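Local coordinates for putative uncharacterized protein (Coprinopsis cinerea, PDB 3W9A) that probably hydrolyses beta-glucan chains through the beta-jelly-roll catalytic domain of a glycoside hydrolase family 131 enzyme, at residues A[173-176]-A[180-183]; A[149-152]-A[156-159]; A[10-15]-A[28-33]; A[17-22]-A[38-43]. One frame throughout, in Å; residues are numbered along the deposited sequence.

Contact 1. Residues A[173-176]-A[180-183]; sequences WAST and PLVK
W173 and K183 face each other as a non-hydrogen-bonded antiparallel pair near the turn of the beta hairpin made by strands 169-176 and 182-189 of the jelly roll, with their CA atoms 4.1 Å apart. The backbone bonds belong to the next pair, A174 with V182. A174 N gives its hydrogen to V182 O at 2.8 Å, while V182 N donates back to A174 O at 3.1 Å. A CA-H...O contact from W173 CA to V182 O, 3.2 Å long, adds to the grip on that oxygen.

Side-chain packing centres on the face that holds W173 and K183. The indole lies across the lysine chain, which with CG anti to the backbone N (chi1 -167°) and everything beyond extended runs from the six-membered ring to the pyrrole nitrogen. At the far end, W173 NE1 hydrogen-bonds D162 and K183 NZ forms a salt bridge with the same carboxylate. L181 sets its CB 4.0 Å from W173 CB, and its CD2 rests on the backbone of A174. Replacing W173 with an alanine would probably leave the lysine methylenes without their flat cover and D162 without one of its donors. The CH-pi contact is almost centred: K183 CB stands 3.6 Å from the centroid of the W173 six-membered ring, 9° off its normal.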
loop_
_atom_site.group_PDB
_atom_site.type_symbol
_atom_site.label_atom_id
_atom_site.label_comp_id
_atom_site.label_asym_id
_atom_site.label_seq_id
_atom_site.Cartn_x
_atom_site.Cartn_y
_atom_site.Cartn_z
ATOM N N TRP A 173 -9.116 5.439 -8.200
ATOM C CA TRP A 173 -8.575 5.307 -9.548
ATOM C C TRP A 173 -7.865 3.945 -9.626
ATOM O O TRP A 173 -7.230 3.513 -8.663
ATOM C CB TRP A 173 -7.627 6.450 -9.894
ATOM C CG TRP A 173 -8.276 7.802 -9.885
ATOM C CD1 TRP A 173 -8.747 8.467 -8.798
ATOM C CD2 TRP A 173 -8.515 8.656 -11.009
ATOM N NE1 TRP A 173 -9.272 9.685 -9.171
ATOM C CE2 TRP A 173 -9.122 9.836 -10.522
ATOM C CE3 TRP A 173 -8.245 8.556 -12.384
ATOM C CZ2 TRP A 173 -9.508 10.891 -11.360
ATOM C CZ3 TRP A 173 -8.621 9.607 -13.217
ATOM C CH2 TRP A 173 -9.255 10.761 -12.698
ATOM N N ALA A 174 -7.979 3.265 -10.755
ATOM C CA ALA A 174 -7.372 1.941 -10.915
ATOM C C ALA A 174 -7.017 1.619 -12.364
ATOM O O ALA A 174 -7.584 2.172 -13.311
ATOM C CB ALA A 174 -8.279 0.857 -10.344
ATOM N N SER A 175 -6.023 0.757 -12.505
ATOM C CA SER A 175 -5.637 0.168 -13.777
ATOM C C SER A 175 -4.678 -0.975 -13.472
ATOM O O SER A 175 -4.290 -1.165 -12.303
ATOM C CB SER A 175 -4.948 1.192 -14.671
ATOM O OG SER A 175 -3.613 1.411 -14.264
ATOM N N THR A 176 -4.302 -1.730 -14.509
ATOM C CA THR A 176 -3.277 -2.769 -14.382
ATOM C C THR A 176 -2.010 -2.428 -15.180
ATOM O O THR A 176 -2.035 -1.660 -16.141
ATOM C CB THR A 176 -3.788 -4.158 -14.837
ATOM O OG1 THR A 176 -4.195 -4.097 -16.202
ATOM C CG2 THR A 176 -4.979 -4.610 -13.989
ATOM N N PRO A 180 -2.977 3.571 -18.050
ATOM C CA PRO A 180 -3.185 4.729 -17.172
ATOM C C PRO A 180 -4.356 4.538 -16.226
ATOM O O PRO A 180 -5.316 3.828 -16.554
ATOM C CB PRO A 180 -3.467 5.876 -18.146
ATOM C CG PRO A 180 -3.918 5.206 -19.415
ATOM C CD PRO A 180 -3.161 3.907 -19.476
ATOM N N LEU A 181 -4.281 5.177 -15.062
ATOM C CA LEU A 181 -5.358 5.139 -14.097
ATOM C C LEU A 181 -6.648 5.734 -14.676
ATOM O O LEU A 181 -6.631 6.770 -15.344
ATOM C CB LEU A 181 -4.964 5.915 -12.827
ATOM C CG LEU A 181 -3.806 5.330 -12.009
ATOM C CD1 LEU A 181 -3.306 6.330 -10.969
ATOM C CD2 LEU A 181 -4.229 4.027 -11.349
ATOM N N VAL A 182 -7.751 5.046 -14.411
ATOM C CA VAL A 182 -9.088 5.528 -14.724
ATOM C C VAL A 182 -9.830 5.551 -13.398
ATOM O O VAL A 182 -9.572 4.700 -12.525
ATOM C CB VAL A 182 -9.792 4.608 -15.757
ATOM C CG1 VAL A 182 -11.209 5.079 -16.064
ATOM C CG2 VAL A 182 -8.987 4.550 -17.046
ATOM N N LYS A 183 -10.721 6.527 -13.230
ATOM C CA LYS A 183 -11.536 6.624 -12.024
ATOM C C LYS A 183 -12.684 5.601 -12.077
ATOM O O LYS A 183 -13.650 5.770 -12.813
ATOM C CB LYS A 183 -12.072 8.045 -11.824
ATOM C CG LYS A 183 -12.651 8.273 -10.437
ATOM C CD LYS A 183 -12.903 9.746 -10.126
ATOM C CE LYS A 183 -13.278 9.949 -8.657
ATOM N NZ LYS A 183 -13.213 11.372 -8.203
#

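Contact 2. Residues A[149-152]-A[156-159]; sequences TPFT and WFNF
F157 points its ring into the bend of 149-152, approaching T149 from the opposite direction and crossing F151 obliquely. Its CG is anti to its own carbonyl carbon (chi1 -67°), which sends the ring out from strand 157-164 toward the bend, where it meets all four residues of 149-152. T149 and F151 reach opposite rims of the ring from the same side of its plane. The T149 methyl CG2 comes to 3.5 Å from F157 CE1. F151 presents its ring edge, CD2 lying 3.7 Å from F157 CE2; the two planes stand at 62°. The far end of the F157 ring meets backbone: CZ is 3.5 Å from P150 O, and T152 O lies near the ring plane, 3.8 Å from CE2. An inverse gamma turn centred on F151 makes the bend, closed by a weak T152 N to P150 O bond. With a leucine in place of F157, the T149 methyl and the F151 edge would probably lose the flat ring whose two rims they meet. F151 also packs edge-to-face on Y128 and meets W215, while F157 touches T176, so the contact bridges the end of strand 144-150 in one sheet and the start of strand 157-164 in the other.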
loop_
_atom_site.group_PDB
_atom_site.type_symbol
_atom_site.label_atom_id
_atom_site.label_comp_id
_atom_site.label_asym_id
_atom_site.label_seq_id
_atom_site.Cartn_x
_atom_site.Cartn_y
_atom_site.Cartn_z
ATOM N N THR A 149 -11.630 -7.104 -7.925
ATOM C CA THR A 149 -11.114 -7.677 -9.149
ATOM C C THR A 149 -10.373 -8.948 -8.768
ATOM O O THR A 149 -9.749 -9.005 -7.698
ATOM C CB THR A 149 -10.222 -6.666 -9.918
ATOM O OG1 THR A 149 -10.093 -7.059 -11.287
ATOM C CG2 THR A 149 -8.837 -6.546 -9.312
ATOM N N PRO A 150 -10.489 -10.002 -9.595
ATOM C CA PRO A 150 -9.692 -11.175 -9.300
ATOM C C PRO A 150 -8.217 -10.832 -9.072
ATOM O O PRO A 150 -7.614 -10.145 -9.879
ATOM C CB PRO A 150 -9.883 -12.021 -10.555
ATOM C CG PRO A 150 -11.311 -11.751 -10.930
ATOM C CD PRO A 150 -11.527 -10.290 -10.609
ATOM N N PHE A 151 -7.653 -11.290 -7.959
ATOM C CA PHE A 151 -6.262 -10.966 -7.629
ATOM C C PHE A 151 -5.327 -11.919 -8.406
ATOM O O PHE A 151 -4.751 -12.858 -7.853
ATOM C CB PHE A 151 -6.054 -11.037 -6.103
ATOM C CG PHE A 151 -4.774 -10.394 -5.604
ATOM C CD1 PHE A 151 -4.336 -10.638 -4.308
ATOM C CD2 PHE A 151 -4.023 -9.543 -6.395
ATOM C CE1 PHE A 151 -3.183 -10.042 -3.822
ATOM C CE2 PHE A 151 -2.857 -8.971 -5.917
ATOM C CZ PHE A 151 -2.441 -9.210 -4.632
ATOM N N THR A 152 -5.190 -11.652 -9.705
ATOM C CA THR A 152 -4.421 -12.486 -10.611
ATOM C C THR A 152 -2.934 -12.430 -10.276
ATOM O O THR A 152 -2.377 -11.339 -10.111
ATOM C CB THR A 152 -4.596 -12.025 -12.070
ATOM O OG1 THR A 152 -5.982 -11.769 -12.346
ATOM C CG2 THR A 152 -4.109 -13.085 -13.020
ATOM N N TRP A 156 0.106 -6.415 -12.132
ATOM C CA TRP A 156 0.403 -5.268 -11.273
ATOM C C TRP A 156 -0.842 -4.426 -11.228
ATOM O O TRP A 156 -1.308 -3.970 -12.251
ATOM C CB TRP A 156 1.611 -4.463 -11.764
ATOM C CG TRP A 156 2.905 -4.941 -11.208
ATOM C CD1 TRP A 156 3.848 -5.745 -11.829
ATOM C CD2 TRP A 156 3.419 -4.672 -9.892
ATOM N NE1 TRP A 156 4.902 -5.965 -10.977
ATOM C CE2 TRP A 156 4.663 -5.329 -9.784
ATOM C CE3 TRP A 156 2.937 -3.945 -8.788
ATOM C CZ2 TRP A 156 5.442 -5.276 -8.616
ATOM C CZ3 TRP A 156 3.722 -3.882 -7.628
ATOM C CH2 TRP A 156 4.956 -4.542 -7.554
ATOM N N PHE A 157 -1.396 -4.268 -10.033
ATOM C CA PHE A 157 -2.600 -3.497 -9.820
ATOM C C PHE A 157 -2.238 -2.123 -9.305
ATOM O O PHE A 157 -1.653 -1.973 -8.215
ATOM C CB PHE A 157 -3.524 -4.242 -8.869
ATOM C CG PHE A 157 -4.069 -5.511 -9.457
ATOM C CD1 PHE A 157 -5.191 -5.481 -10.296
ATOM C CD2 PHE A 157 -3.445 -6.734 -9.212
ATOM C CE1 PHE A 157 -5.686 -6.648 -10.856
ATOM C CE2 PHE A 157 -3.941 -7.907 -9.765
ATOM C CZ PHE A 157 -5.063 -7.868 -10.585
ATOM N N ASN A 158 -2.555 -1.134 -10.128
ATOM C CA ASN A 158 -2.264 0.261 -9.844
ATOM C C ASN A 158 -3.469 0.862 -9.207
ATOM O O ASN A 158 -4.588 0.625 -9.663
ATOM C CB ASN A 158 -1.962 1.050 -11.119
ATOM C CG ASN A 158 -0.934 0.378 -11.993
ATOM O OD1 ASN A 158 -1.164 0.143 -13.203
ATOM N ND2 ASN A 158 0.216 0.075 -11.409
ATOM N N PHE A 159 -3.253 1.654 -8.167
ATOM C CA PHE A 159 -4.335 2.373 -7.516
ATOM C C PHE A 159 -3.951 3.784 -7.169
ATOM O O PHE A 159 -2.765 4.100 -6.929
ATOM C CB PHE A 159 -4.744 1.701 -6.221
ATOM C CG PHE A 159 -5.283 0.305 -6.390
ATOM C CD1 PHE A 159 -6.600 0.099 -6.781
ATOM C CD2 PHE A 159 -4.490 -0.794 -6.139
ATOM C CE1 PHE A 159 -7.121 -1.183 -6.911
ATOM C CE2 PHE A 159 -4.988 -2.079 -6.269
ATOM C CZ PHE A 159 -6.314 -2.275 -6.645
#

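Contact 3. Residues A[10-15]-A[28-33]; sequences NNYTTP and GTYQWY
Y12 buries the most surface here, sending its ring from the loop after strand 3-6 up to the chain that leads into strand 30-34. With CG anti to the carbonyl carbon (chi1 -70°), the phenol reaches T29, whose backbone N donates to Y12 OH at 2.9 Å with an N-H...O angle of 155°. Water 1 accepts a hydrogen bond from Y30 N at 3.2 Å and lies by Y12 OH, in the plane of the ring, but so close to the phenol oxygen that a link between the two is doubtful.

Y30 meets the same tyrosine with carbon. Its ring edge is turned toward the face of Y12 in an offset edge-to-face (T-shaped) pair, the centroids 5.8 Å apart and the planes at 77°; Y30 CD2 comes to 4.0 Å from Y12 CE2. In the jelly roll this clasps the 10-15 loop against strand 30-34, which pairs with strand 77-83 in one of the two sheets. Y12 is also stacked on F18 of helix 15-18, and the hydroxyl of Y30 is held by G7 O.

T29 completes the group from the ring's edge, its OG1 3.4 Å from Y12 CE2. Just before it, G28 passes its CA 3.6 Å from Y12 OH. A CB on G28 would probably come too close to that oxygen, and the positive phi of G28 suits a glycine.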
loop_
_atom_site.group_PDB
_atom_site.type_symbol
_atom_site.label_atom_id
_atom_site.label_comp_id
_atom_site.label_asym_id
_atom_site.label_seq_id
_atom_site.Cartn_x
_atom_site.Cartn_y
_atom_site.Cartn_z
ATOM N N ASN A 10 13.908 4.407 -4.060
ATOM C CA ASN A 10 15.228 4.527 -4.704
ATOM C C ASN A 10 16.382 4.618 -3.686
ATOM O O ASN A 10 17.479 4.198 -3.985
ATOM C CB ASN A 10 15.294 5.719 -5.667
ATOM C CG ASN A 10 14.496 5.503 -6.928
ATOM O OD1 ASN A 10 14.078 4.380 -7.232
ATOM N ND2 ASN A 10 14.273 6.593 -7.678
ATOM N N ASN A 11 16.134 5.165 -2.502
ATOM C CA ASN A 11 17.189 5.311 -1.495
ATOM C C ASN A 11 17.212 4.149 -0.527
ATOM O O ASN A 11 18.047 4.107 0.367
ATOM C CB ASN A 11 17.025 6.615 -0.717
ATOM C CG ASN A 11 17.362 7.825 -1.553
ATOM O OD1 ASN A 11 17.779 7.705 -2.703
ATOM N ND2 ASN A 11 17.180 9.004 -0.978
ATOM N N TYR A 12 16.298 3.202 -0.711
ATOM C CA TYR A 12 16.235 2.040 0.165
ATOM C C TYR A 12 16.798 0.862 -0.598
ATOM O O TYR A 12 16.108 0.264 -1.413
ATOM C CB TYR A 12 14.800 1.797 0.665
ATOM C CG TYR A 12 14.343 2.862 1.634
ATOM C CD1 TYR A 12 14.501 2.703 3.017
ATOM C CD2 TYR A 12 13.784 4.051 1.174
ATOM C CE1 TYR A 12 14.069 3.689 3.905
ATOM C CE2 TYR A 12 13.366 5.037 2.052
ATOM C CZ TYR A 12 13.509 4.865 3.408
ATOM O OH TYR A 12 13.088 5.886 4.252
ATOM N N THR A 13 18.063 0.548 -0.318
ATOM C CA THR A 13 18.833 -0.432 -1.105
ATOM C C THR A 13 18.926 -1.806 -0.450
ATOM O O THR A 13 19.061 -2.800 -1.153
ATOM C CB THR A 13 20.271 0.075 -1.365
ATOM O OG1 THR A 13 20.196 1.306 -2.092
ATOM C CG2 THR A 13 21.093 -0.941 -2.189
ATOM N N THR A 14 18.885 -1.858 0.881
ATOM C CA THR A 14 18.899 -3.132 1.619
ATOM C C THR A 14 17.943 -3.033 2.793
ATOM O O THR A 14 17.550 -1.922 3.171
ATOM C CB THR A 14 20.303 -3.447 2.180
ATOM O OG1 THR A 14 20.666 -2.452 3.138
ATOM C CG2 THR A 14 21.322 -3.462 1.075
ATOM N N PRO A 15 17.587 -4.179 3.410
ATOM C CA PRO A 15 16.643 -4.106 4.527
ATOM C C PRO A 15 17.088 -3.176 5.661
ATOM O O PRO A 15 16.265 -2.404 6.194
ATOM C CB PRO A 15 16.527 -5.572 4.979
ATOM C CG PRO A 15 16.811 -6.355 3.749
ATOM C CD PRO A 15 17.877 -5.579 3.033
ATOM N N GLY A 28 14.574 9.750 6.759
ATOM C CA GLY A 28 14.042 9.107 5.571
ATOM C C GLY A 28 12.566 9.393 5.391
ATOM O O GLY A 28 12.021 10.342 5.959
ATOM N N THR A 29 11.913 8.559 4.596
ATOM C CA THR A 29 10.518 8.790 4.249
ATOM C C THR A 29 9.517 7.805 4.856
ATOM O O THR A 29 8.333 7.941 4.641
ATOM C CB THR A 29 10.374 8.747 2.723
ATOM O OG1 THR A 29 11.149 7.653 2.211
ATOM C CG2 THR A 29 10.867 10.086 2.101
ATOM N N TYR A 30 9.992 6.821 5.596
ATOM C CA TYR A 30 9.133 5.761 6.140
ATOM C C TYR A 30 9.430 5.457 7.602
ATOM O O TYR A 30 10.584 5.239 7.971
ATOM C CB TYR A 30 9.351 4.473 5.357
ATOM C CG TYR A 30 8.711 4.422 3.996
ATOM C CD1 TYR A 30 7.356 4.134 3.857
ATOM C CD2 TYR A 30 9.456 4.604 2.843
ATOM C CE1 TYR A 30 6.764 4.050 2.596
ATOM C CE2 TYR A 30 8.864 4.516 1.585
ATOM C CZ TYR A 30 7.522 4.232 1.478
ATOM O OH TYR A 30 6.918 4.143 0.252
ATOM N N GLN A 31 8.373 5.402 8.410
ATOM C CA GLN A 31 8.466 4.952 9.798
ATOM C C GLN A 31 8.381 3.434 9.810
ATOM O O GLN A 31 7.552 2.843 9.128
ATOM C CB GLN A 31 7.355 5.511 10.637
ATOM C CG GLN A 31 7.152 7.001 10.504
ATOM C CD GLN A 31 6.118 7.542 11.454
ATOM O OE1 GLN A 31 5.156 6.869 11.810
ATOM N NE2 GLN A 31 6.291 8.780 11.838
ATOM N N TRP A 32 9.237 2.811 10.601
ATOM C CA TRP A 32 9.320 1.362 10.588
ATOM C C TRP A 32 9.338 0.902 12.051
ATOM O O TRP A 32 10.382 0.923 12.713
ATOM C CB TRP A 32 10.557 0.950 9.824
ATOM C CG TRP A 32 10.897 -0.518 9.830
ATOM C CD1 TRP A 32 12.116 -1.061 10.048
ATOM C CD2 TRP A 32 10.000 -1.602 9.607
ATOM N NE1 TRP A 32 12.047 -2.426 9.973
ATOM C CE2 TRP A 32 10.753 -2.784 9.689
ATOM C CE3 TRP A 32 8.629 -1.687 9.304
ATOM C CZ2 TRP A 32 10.192 -4.040 9.510
ATOM C CZ3 TRP A 32 8.069 -2.953 9.105
ATOM C CH2 TRP A 32 8.844 -4.103 9.204
ATOM N N TYR A 33 8.148 0.596 12.553
ATOM C CA TYR A 33 7.964 0.097 13.931
ATOM C C TYR A 33 6.853 -0.955 14.064
ATOM O O TYR A 33 6.830 -1.662 15.046
ATOM C CB TYR A 33 7.705 1.246 14.913
ATOM C CG TYR A 33 6.418 2.008 14.682
ATOM C CD1 TYR A 33 5.259 1.683 15.369
ATOM C CD2 TYR A 33 6.365 3.047 13.766
ATOM C CE1 TYR A 33 4.071 2.385 15.154
ATOM C CE2 TYR A 33 5.190 3.754 13.546
ATOM C CZ TYR A 33 4.042 3.421 14.229
ATOM O OH TYR A 33 2.879 4.140 13.986
HETATM O O HOH W 1 12.959 6.096 6.652
#

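Contact 4. Residues A[17-22]-A[38-43]; sequences DFDRWS and GPTSRY
T40 OG1 is gripped from two directions: it donates a very short hydrogen bond, 2.5 Å, to D19 OD1, and it accepts one from the indole NE1 of W32. The aspartate and threonine side chains run antiparallel alongside one another. T40 carries its hydroxyl anti to its carbonyl carbon (chi1 -68°), which leaves CG2 on another side of the residue, 4.3 Å from F18 CB. Water 2 accepts a hydrogen bond from T40 N at 2.8 Å and lies by the second carboxylate oxygen, D19 OD2, but too close to it for a water bridge between the two residues to be more than doubtful. The direct bond to the hydroxyl is therefore the one that joins D19 to T40 with confidence.

Each segment has bracing of its own. F18 to W21 forms a type I turn, and R20 NH1 makes a salt bridge with D17 OD1 at 2.6 Å. In segment 38-43, G38 N donates to Y43 OH at 2.9 Å, fastening one end to the other. The contact thus joins the turn that leads out of helix 15-18 to the loop between strands 30-34 and 44-47, with W32 of strand 30-34 touching both F18 and D19.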
loop_
_atom_site.group_PDB
_atom_site.type_symbol
_atom_site.label_atom_id
_atom_site.label_comp_id
_atom_site.label_asym_id
_atom_site.label_seq_id
_atom_site.Cartn_x
_atom_site.Cartn_y
_atom_site.Cartn_z
ATOM N N ASP A 17 18.479 -0.452 5.555
ATOM C CA ASP A 17 18.155 0.947 5.288
ATOM C C ASP A 17 16.894 1.391 6.035
ATOM O O ASP A 17 16.825 2.514 6.515
ATOM C CB ASP A 17 18.050 1.234 3.774
ATOM C CG ASP A 17 19.417 1.301 3.080
ATOM O OD1 ASP A 17 20.432 1.582 3.757
ATOM O OD2 ASP A 17 19.483 1.054 1.859
ATOM N N PHE A 18 15.920 0.504 6.194
ATOM C CA PHE A 18 14.724 0.844 6.966
ATOM C C PHE A 18 15.025 0.993 8.484
ATOM O O PHE A 18 14.337 1.736 9.187
ATOM C CB PHE A 18 13.626 -0.190 6.735
ATOM C CG PHE A 18 13.002 -0.125 5.372
ATOM C CD1 PHE A 18 12.135 0.912 5.034
ATOM C CD2 PHE A 18 13.256 -1.113 4.435
ATOM C CE1 PHE A 18 11.540 0.961 3.782
ATOM C CE2 PHE A 18 12.665 -1.075 3.188
ATOM C CZ PHE A 18 11.803 -0.046 2.858
ATOM N N ASP A 19 16.065 0.316 8.962
ATOM C CA ASP A 19 16.469 0.369 10.379
ATOM C C ASP A 19 17.112 1.695 10.804
ATOM O O ASP A 19 17.311 1.927 11.985
ATOM C CB ASP A 19 17.420 -0.791 10.727
ATOM C CG ASP A 19 16.766 -2.168 10.556
ATOM O OD1 ASP A 19 15.531 -2.279 10.730
ATOM O OD2 ASP A 19 17.471 -3.145 10.241
ATOM N N ARG A 20 17.469 2.556 9.863
ATOM C CA ARG A 20 18.041 3.859 10.232
ATOM C C ARG A 20 17.034 4.708 10.989
ATOM O O ARG A 20 17.397 5.480 11.850
ATOM C CB ARG A 20 18.521 4.626 9.002
ATOM C CG ARG A 20 19.859 4.144 8.458
ATOM C CD ARG A 20 20.475 5.190 7.538
ATOM N NE ARG A 20 19.667 5.359 6.324
ATOM C CZ ARG A 20 19.853 4.696 5.180
ATOM N NH1 ARG A 20 20.839 3.808 5.061
ATOM N NH2 ARG A 20 19.045 4.919 4.140
ATOM N N TRP A 21 15.759 4.550 10.660
ATOM C CA TRP A 21 14.706 5.311 11.303
ATOM C C TRP A 21 14.503 4.871 12.766
ATOM O O TRP A 21 14.590 3.683 13.087
ATOM C CB TRP A 21 13.400 5.136 10.520
ATOM C CG TRP A 21 12.281 5.938 11.059
ATOM C CD1 TRP A 21 11.901 7.187 10.659
ATOM C CD2 TRP A 21 11.388 5.558 12.108
ATOM N NE1 TRP A 21 10.818 7.609 11.392
ATOM C CE2 TRP A 21 10.477 6.627 12.287
ATOM C CE3 TRP A 21 11.247 4.407 12.892
ATOM C CZ2 TRP A 21 9.460 6.594 13.240
ATOM C CZ3 TRP A 21 10.235 4.364 13.826
ATOM C CH2 TRP A 21 9.352 5.459 13.997
ATOM N N SER A 22 14.189 5.837 13.620
ATOM C CA SER A 22 13.718 5.572 14.970
ATOM C C SER A 22 12.869 6.750 15.438
ATOM O O SER A 22 12.846 7.799 14.779
ATOM C CB SER A 22 14.877 5.335 15.939
ATOM O OG SER A 22 15.658 6.504 16.139
ATOM N N GLY A 38 11.768 -10.183 14.557
ATOM C CA GLY A 38 12.781 -10.665 13.642
ATOM C C GLY A 38 13.642 -9.557 13.055
ATOM O O GLY A 38 13.333 -8.373 13.207
ATOM N N PRO A 39 14.729 -9.940 12.366
ATOM C CA PRO A 39 15.483 -8.939 11.595
ATOM C C PRO A 39 14.599 -8.350 10.505
ATOM O O PRO A 39 13.655 -9.014 10.053
ATOM C CB PRO A 39 16.646 -9.740 10.995
ATOM C CG PRO A 39 16.197 -11.164 11.020
ATOM C CD PRO A 39 15.257 -11.304 12.180
ATOM N N THR A 40 14.880 -7.112 10.102
ATOM C CA THR A 40 14.042 -6.450 9.113
ATOM C C THR A 40 13.971 -7.251 7.802
ATOM O O THR A 40 12.908 -7.340 7.157
ATOM C CB THR A 40 14.505 -5.005 8.905
ATOM O OG1 THR A 40 14.232 -4.291 10.102
ATOM C CG2 THR A 40 13.759 -4.334 7.746
ATOM N N SER A 41 15.077 -7.898 7.448
ATOM C CA SER A 41 15.116 -8.722 6.236
ATOM C C SER A 41 14.154 -9.940 6.234
ATOM O O SER A 41 13.950 -10.534 5.196
ATOM C CB SER A 41 16.530 -9.217 5.975
ATOM O OG SER A 41 16.851 -10.209 6.923
ATOM N N ARG A 42 13.593 -10.314 7.384
ATOM C CA ARG A 42 12.509 -11.305 7.423
ATOM C C ARG A 42 11.178 -10.721 6.877
ATOM O O ARG A 42 10.312 -11.466 6.401
ATOM C CB ARG A 42 12.306 -11.801 8.850
ATOM C CG ARG A 42 11.388 -13.003 8.972
ATOM C CD ARG A 42 11.192 -13.406 10.420
ATOM N NE ARG A 42 12.451 -13.769 11.054
ATOM C CZ ARG A 42 12.587 -14.038 12.348
ATOM N NH1 ARG A 42 11.545 -13.974 13.161
ATOM N NH2 ARG A 42 13.779 -14.368 12.833
ATOM N N TYR A 43 11.035 -9.393 6.928
ATOM C CA TYR A 43 9.759 -8.731 6.622
ATOM C C TYR A 43 9.776 -7.780 5.423
ATOM O O TYR A 43 8.761 -7.610 4.741
ATOM C CB TYR A 43 9.297 -7.954 7.848
ATOM C CG TYR A 43 9.367 -8.736 9.137
ATOM C CD1 TYR A 43 8.623 -9.917 9.309
ATOM C CD2 TYR A 43 10.164 -8.307 10.172
ATOM C CE1 TYR A 43 8.686 -10.632 10.488
ATOM C CE2 TYR A 43 10.246 -9.018 11.346
ATOM C CZ TYR A 43 9.520 -10.181 11.497
ATOM O OH TYR A 43 9.609 -10.854 12.686
HETATM O O HOH W 2 16.857 -5.338 11.014
#

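Overall arrangement
The four contacts fall into two pairs on opposite sides of the chain's centre. Contacts 1 and 2 touch because strands 169-176 and 157-164, one from each, are neighbours in the same sheet, and S175 O probably accepts a hydrogen bond from N158 N between them. Contacts 3 and 4, with centres 8 Å apart, interlock along the chain, and their residues touch directly, through side chains of both. Contact 1 alone is regular strand pairing; contact 2 is apolar packing between sheets; contact 3 joins a loop to a strand by an edge-to-face tyrosine pair and a phenol-amide bond, contact 4 two loops by a carboxylate-hydroxyl bond. Contacts 1 to 3 are partly buried, whereas contact 4, farthest from the centre, is mostly buried.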